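Local coordinates for protein DNA polymerase III beta subunit (Streptococcus pyogenes, PDB 2AVT) that probably forms the ring-shaped sliding clamp that encircles DNA and tethers the replicative polymerase to its template, at residues A[352-360]-A[369-377]. Sequence-based numbering, arbitrary orientation.
Sequences SPVRPFTLT and IQLITPVRT
Pro353 touches Pro374 just beyond the paired end of the last antiparallel beta hairpin of the C-terminal clamp domain, strands 357-361 and 367-372. Pro353 takes the second position of the type I turn from Ser352 to Arg355, where its ring-fixed phi near -60° fits; a water donates to both its carbonyl and Val375 O. Val354 straddles the Arg376 chain: with CG1 anti to the backbone N (chi1 -175°), both methyls reach Arg376 CG at 3.5 Å. Pro356, lacking an N-H, suits the strand's start: its CB rests 3.8 Å from Leu371 CG and its CA-H faces Ile372 O. Pairing opens at Phe357, whose N and O bond Ile372 O and N, each at 3.1 Å. Its chi1 of 59° turns the ring back over the neighbouring strand, where beta-branched Ile372 lays CB over one face, off centre. Thr358, in a non-hydrogen-bonded pair with Leu371, brings its CA within 3.2 Å of Gln370 O in a bent CA-H...O contact. Leu359 N bonds that oxygen at 2.9 Å, and Gln370 N returns a bond to Leu359 O (3.0 Å). On Phe357's face, Leu359 CD2 lies 4.0 Å from Ile372 CD1. Gln370 OE1 binds Ser337 OG, while NE2 donates to a water that donates to Leu359 O.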
ATOM      1  N   SER A 352       0.551 -13.053  40.327  1.00 48.96           N
ATOM      2  CA  SER A 352      -0.202 -14.306  40.215  1.00 48.60           C
ATOM      3  C   SER A 352      -0.740 -14.501  38.799  1.00 48.78           C
ATOM      4  O   SER A 352      -0.759 -13.570  37.993  1.00 47.95           O
ATOM      5  CB  SER A 352      -1.378 -14.313  41.197  1.00 49.29           C
ATOM      6  OG  SER A 352      -2.530 -13.715  40.619  1.00 49.60           O
ATOM      7  N   PRO A 353      -1.195 -15.722  38.481  1.00 48.66           N
ATOM      8  CA  PRO A 353      -1.737 -16.025  37.154  1.00 48.04           C
ATOM      9  C   PRO A 353      -2.862 -15.083  36.733  1.00 47.51           C
ATOM     10  O   PRO A 353      -3.089 -14.882  35.544  1.00 49.55           O
ATOM     11  CB  PRO A 353      -2.220 -17.467  37.304  1.00 48.94           C
ATOM     12  CG  PRO A 353      -1.243 -18.039  38.286  1.00 49.02           C
ATOM     13  CD  PRO A 353      -1.143 -16.936  39.315  1.00 48.36           C
ATOM     14  N   VAL A 354      -3.558 -14.503  37.706  1.00 46.29           N
ATOM     15  CA  VAL A 354      -4.666 -13.601  37.414  1.00 45.15           C
ATOM     16  C   VAL A 354      -4.366 -12.130  37.722  1.00 45.37           C
ATOM     17  O   VAL A 354      -5.275 -11.306  37.812  1.00 46.42           O
ATOM     18  CB  VAL A 354      -5.939 -14.035  38.190  1.00 45.05           C
ATOM     19  CG1 VAL A 354      -7.124 -13.177  37.784  1.00 44.88           C
ATOM     20  CG2 VAL A 354      -6.242 -15.496  37.914  1.00 43.46           C
ATOM     21  N   ARG A 355      -3.094 -11.790  37.884  1.00 44.65           N
ATOM     22  CA  ARG A 355      -2.744 -10.402  38.161  1.00 43.89           C
ATOM     23  C   ARG A 355      -1.970  -9.789  37.002  1.00 41.47           C
ATOM     24  O   ARG A 355      -1.235 -10.474  36.289  1.00 36.88           O
ATOM     25  CB  ARG A 355      -1.913 -10.288  39.446  1.00 47.57           C
ATOM     26  CG  ARG A 355      -2.661 -10.674  40.718  1.00 49.02           C
ATOM     27  CD  ARG A 355      -4.047 -10.044  40.757  1.00 52.34           C
ATOM     28  NE  ARG A 355      -4.745 -10.338  42.005  1.00 55.71           N
ATOM     29  CZ  ARG A 355      -4.499  -9.730  43.162  1.00 57.49           C
ATOM     30  NH1 ARG A 355      -3.570  -8.784  43.232  1.00 58.47           N
ATOM     31  NH2 ARG A 355      -5.173 -10.071  44.253  1.00 57.58           N
ATOM     32  N   PRO A 356      -2.148  -8.486  36.783  1.00 41.60           N
ATOM     33  CA  PRO A 356      -1.444  -7.808  35.695  1.00 42.64           C
ATOM     34  C   PRO A 356       0.067  -7.900  35.874  1.00 43.29           C
ATOM     35  O   PRO A 356       0.576  -7.705  36.980  1.00 45.61           O
ATOM     36  CB  PRO A 356      -1.949  -6.376  35.808  1.00 41.14           C
ATOM     37  CG  PRO A 356      -3.349  -6.566  36.303  1.00 42.62           C
ATOM     38  CD  PRO A 356      -3.176  -7.614  37.373  1.00 40.83           C
ATOM     39  N   PHE A 357       0.777  -8.221  34.797  1.00 43.75           N
ATOM     40  CA  PHE A 357       2.231  -8.303  34.840  1.00 44.63           C
ATOM     41  C   PHE A 357       2.808  -7.075  34.142  1.00 45.99           C
ATOM     42  O   PHE A 357       2.290  -6.636  33.115  1.00 46.51           O
ATOM     43  CB  PHE A 357       2.727  -9.602  34.185  1.00 44.96           C
ATOM     44  CG  PHE A 357       2.324  -9.772  32.744  1.00 46.17           C
ATOM     45  CD1 PHE A 357       1.084 -10.293  32.414  1.00 46.10           C
ATOM     46  CD2 PHE A 357       3.206  -9.458  31.721  1.00 45.57           C
ATOM     47  CE1 PHE A 357       0.733 -10.504  31.091  1.00 46.55           C
ATOM     48  CE2 PHE A 357       2.861  -9.667  30.397  1.00 45.52           C
ATOM     49  CZ  PHE A 357       1.625 -10.190  30.081  1.00 46.06           C
ATOM     50  N   THR A 358       3.871  -6.516  34.717  1.00 46.59           N
ATOM     51  CA  THR A 358       4.492  -5.310  34.177  1.00 45.40           C
ATOM     52  C   THR A 358       5.730  -5.547  33.333  1.00 45.26           C
ATOM     53  O   THR A 358       6.444  -6.540  33.497  1.00 45.92           O
ATOM     54  CB  THR A 358       4.902  -4.340  35.301  1.00 45.26           C
ATOM     55  OG1 THR A 358       5.923  -4.952  36.099  1.00 44.63           O
ATOM     56  CG2 THR A 358       3.707  -3.995  36.176  1.00 42.61           C
ATOM     57  N   LEU A 359       5.986  -4.601  32.438  1.00 43.29           N
ATOM     58  CA  LEU A 359       7.132  -4.666  31.551  1.00 41.23           C
ATOM     59  C   LEU A 359       7.845  -3.313  31.613  1.00 40.50           C
ATOM     60  O   LEU A 359       7.204  -2.264  31.626  1.00 38.94           O
ATOM     61  CB  LEU A 359       6.678  -4.937  30.107  1.00 43.40           C
ATOM     62  CG  LEU A 359       5.573  -5.962  29.810  1.00 43.24           C
ATOM     63  CD1 LEU A 359       5.918  -7.283  30.450  1.00 46.78           C
ATOM     64  CD2 LEU A 359       4.234  -5.462  30.334  1.00 42.15           C
ATOM     65  N   THR A 360       9.170  -3.343  31.671  1.00 40.09           N
ATOM     66  CA  THR A 360       9.954  -2.113  31.708  1.00 40.05           C
ATOM     67  C   THR A 360      11.209  -2.354  30.894  1.00 39.62           C
ATOM     68  O   THR A 360      11.722  -3.473  30.844  1.00 38.42           O
ATOM     69  CB  THR A 360      10.354  -1.700  33.164  1.00 39.53           C
ATOM     70  OG1 THR A 360      11.165  -2.723  33.758  1.00 38.23           O
ATOM     71  CG2 THR A 360       9.120  -1.487  34.019  1.00 37.72           C
ATOM     72  N   ILE A 369       6.762   2.234  32.154  1.00 34.96           N
ATOM     73  CA  ILE A 369       6.126   1.035  32.669  1.00 36.26           C
ATOM     74  C   ILE A 369       4.866   0.694  31.881  1.00 35.92           C
ATOM     75  O   ILE A 369       4.044   1.570  31.608  1.00 35.15           O
ATOM     76  CB  ILE A 369       5.712   1.223  34.135  1.00 37.60           C
ATOM     77  CG1 ILE A 369       6.956   1.412  35.012  1.00 39.64           C
ATOM     78  CG2 ILE A 369       4.884   0.027  34.588  1.00 39.99           C
ATOM     79  CD1 ILE A 369       6.640   1.826  36.445  1.00 40.00           C
ATOM     80  N   GLN A 370       4.730  -0.573  31.506  1.00 36.23           N
ATOM     81  CA  GLN A 370       3.549  -1.041  30.788  1.00 36.96           C
ATOM     82  C   GLN A 370       2.922  -2.158  31.613  1.00 37.30           C
ATOM     83  O   GLN A 370       3.629  -2.958  32.226  1.00 36.58           O
ATOM     84  CB  GLN A 370       3.916  -1.552  29.393  1.00 35.55           C
ATOM     85  CG  GLN A 370       4.461  -0.471  28.464  1.00 34.46           C
ATOM     86  CD  GLN A 370       4.776  -1.002  27.089  1.00 33.14           C
ATOM     87  OE1 GLN A 370       3.885  -1.153  26.248  1.00 36.21           O
ATOM     88  NE2 GLN A 370       6.042  -1.306  26.852  1.00 33.01           N
ATOM     89  N   LEU A 371       1.593  -2.200  31.616  1.00 38.31           N
ATOM     90  CA  LEU A 371       0.832  -3.179  32.389  1.00 40.31           C
ATOM     91  C   LEU A 371      -0.088  -3.986  31.459  1.00 39.97           C
ATOM     92  O   LEU A 371      -0.799  -3.410  30.639  1.00 39.25           O
ATOM     93  CB  LEU A 371       0.004  -2.423  33.437  1.00 42.15           C
ATOM     94  CG  LEU A 371      -0.540  -3.073  34.716  1.00 46.34           C
ATOM     95  CD1 LEU A 371       0.613  -3.437  35.632  1.00 46.26           C
ATOM     96  CD2 LEU A 371      -1.470  -2.095  35.433  1.00 45.70           C
ATOM     97  N   ILE A 372      -0.070  -5.310  31.587  1.00 39.93           N
ATOM     98  CA  ILE A 372      -0.908  -6.181  30.764  1.00 40.51           C
ATOM     99  C   ILE A 372      -1.715  -7.147  31.622  1.00 41.82           C
ATOM    100  O   ILE A 372      -1.155  -7.910  32.413  1.00 41.20           O
ATOM    101  CB  ILE A 372      -0.070  -7.030  29.793  1.00 40.81           C
ATOM    102  CG1 ILE A 372       0.594  -6.140  28.743  1.00 41.48           C
ATOM    103  CG2 ILE A 372      -0.960  -8.078  29.126  1.00 41.11           C
ATOM    104  CD1 ILE A 372       1.521  -6.902  27.805  1.00 40.78           C
ATOM    105  N   THR A 373      -3.031  -7.116  31.463  1.00 41.96           N
ATOM    106  CA  THR A 373      -3.906  -7.999  32.221  1.00 42.01           C
ATOM    107  C   THR A 373      -3.960  -9.369  31.559  1.00 42.81           C
ATOM    108  O   THR A 373      -4.174  -9.485  30.353  1.00 43.24           O
ATOM    109  CB  THR A 373      -5.318  -7.425  32.305  1.00 42.01           C
ATOM    110  OG1 THR A 373      -5.276  -6.166  32.993  1.00 41.21           O
ATOM    111  CG2 THR A 373      -6.237  -8.381  33.041  1.00 42.32           C
ATOM    112  N   PRO A 374      -3.754 -10.431  32.348  1.00 43.51           N
ATOM    113  CA  PRO A 374      -3.773 -11.810  31.857  1.00 43.23           C
ATOM    114  C   PRO A 374      -5.181 -12.392  31.731  1.00 42.91           C
ATOM    115  O   PRO A 374      -6.172 -11.745  32.071  1.00 41.42           O
ATOM    116  CB  PRO A 374      -2.932 -12.544  32.892  1.00 42.73           C
ATOM    117  CG  PRO A 374      -3.323 -11.847  34.156  1.00 42.81           C
ATOM    118  CD  PRO A 374      -3.346 -10.381  33.765  1.00 43.18           C
ATOM    119  N   VAL A 375      -5.252 -13.625  31.247  1.00 44.49           N
ATOM    120  CA  VAL A 375      -6.524 -14.313  31.068  1.00 47.71           C
ATOM    121  C   VAL A 375      -6.627 -15.516  32.007  1.00 48.86           C
ATOM    122  O   VAL A 375      -5.769 -16.402  31.990  1.00 48.71           O
ATOM    123  CB  VAL A 375      -6.680 -14.803  29.599  1.00 46.92           C
ATOM    124  CG1 VAL A 375      -7.993 -15.552  29.430  1.00 46.88           C
ATOM    125  CG2 VAL A 375      -6.623 -13.613  28.647  1.00 46.77           C
ATOM    126  N   ARG A 376      -7.669 -15.543  32.833  1.00 51.73           N
ATOM    127  CA  ARG A 376      -7.858 -16.663  33.754  1.00 55.24           C
ATOM    128  C   ARG A 376      -8.124 -17.921  32.938  1.00 55.87           C
ATOM    129  O   ARG A 376      -9.213 -18.094  32.394  1.00 55.58           O
ATOM    130  CB  ARG A 376      -9.039 -16.403  34.697  1.00 57.43           C
ATOM    131  CG  ARG A 376      -8.883 -15.168  35.568  1.00 59.88           C
ATOM    132  CD  ARG A 376      -9.961 -15.087  36.643  1.00 62.09           C
ATOM    133  NE  ARG A 376      -9.926 -16.238  37.543  1.00 63.68           N
ATOM    134  CZ  ARG A 376     -10.583 -16.303  38.698  1.00 64.73           C
ATOM    135  NH1 ARG A 376     -11.329 -15.281  39.094  1.00 64.82           N
ATOM    136  NH2 ARG A 376     -10.496 -17.388  39.459  1.00 64.23           N
ATOM    137  N   THR A 377      -7.119 -18.788  32.846  1.00 56.86           N
ATOM    138  CA  THR A 377      -7.238 -20.028  32.089  1.00 57.10           C
ATOM    139  C   THR A 377      -8.234 -20.975  32.751  1.00 57.69           C
ATOM    140  O   THR A 377      -9.447 -20.819  32.604  1.00 58.50           O
ATOM    141  CB  THR A 377      -5.870 -20.702  31.970  1.00 55.91           C
TER
HETATM  142  O   HOH W   1      -3.539 -16.583  33.622  1.00 37.55           O
HETATM  143  O   HOH W   2       7.503  -0.707  29.298  1.00 33.85           O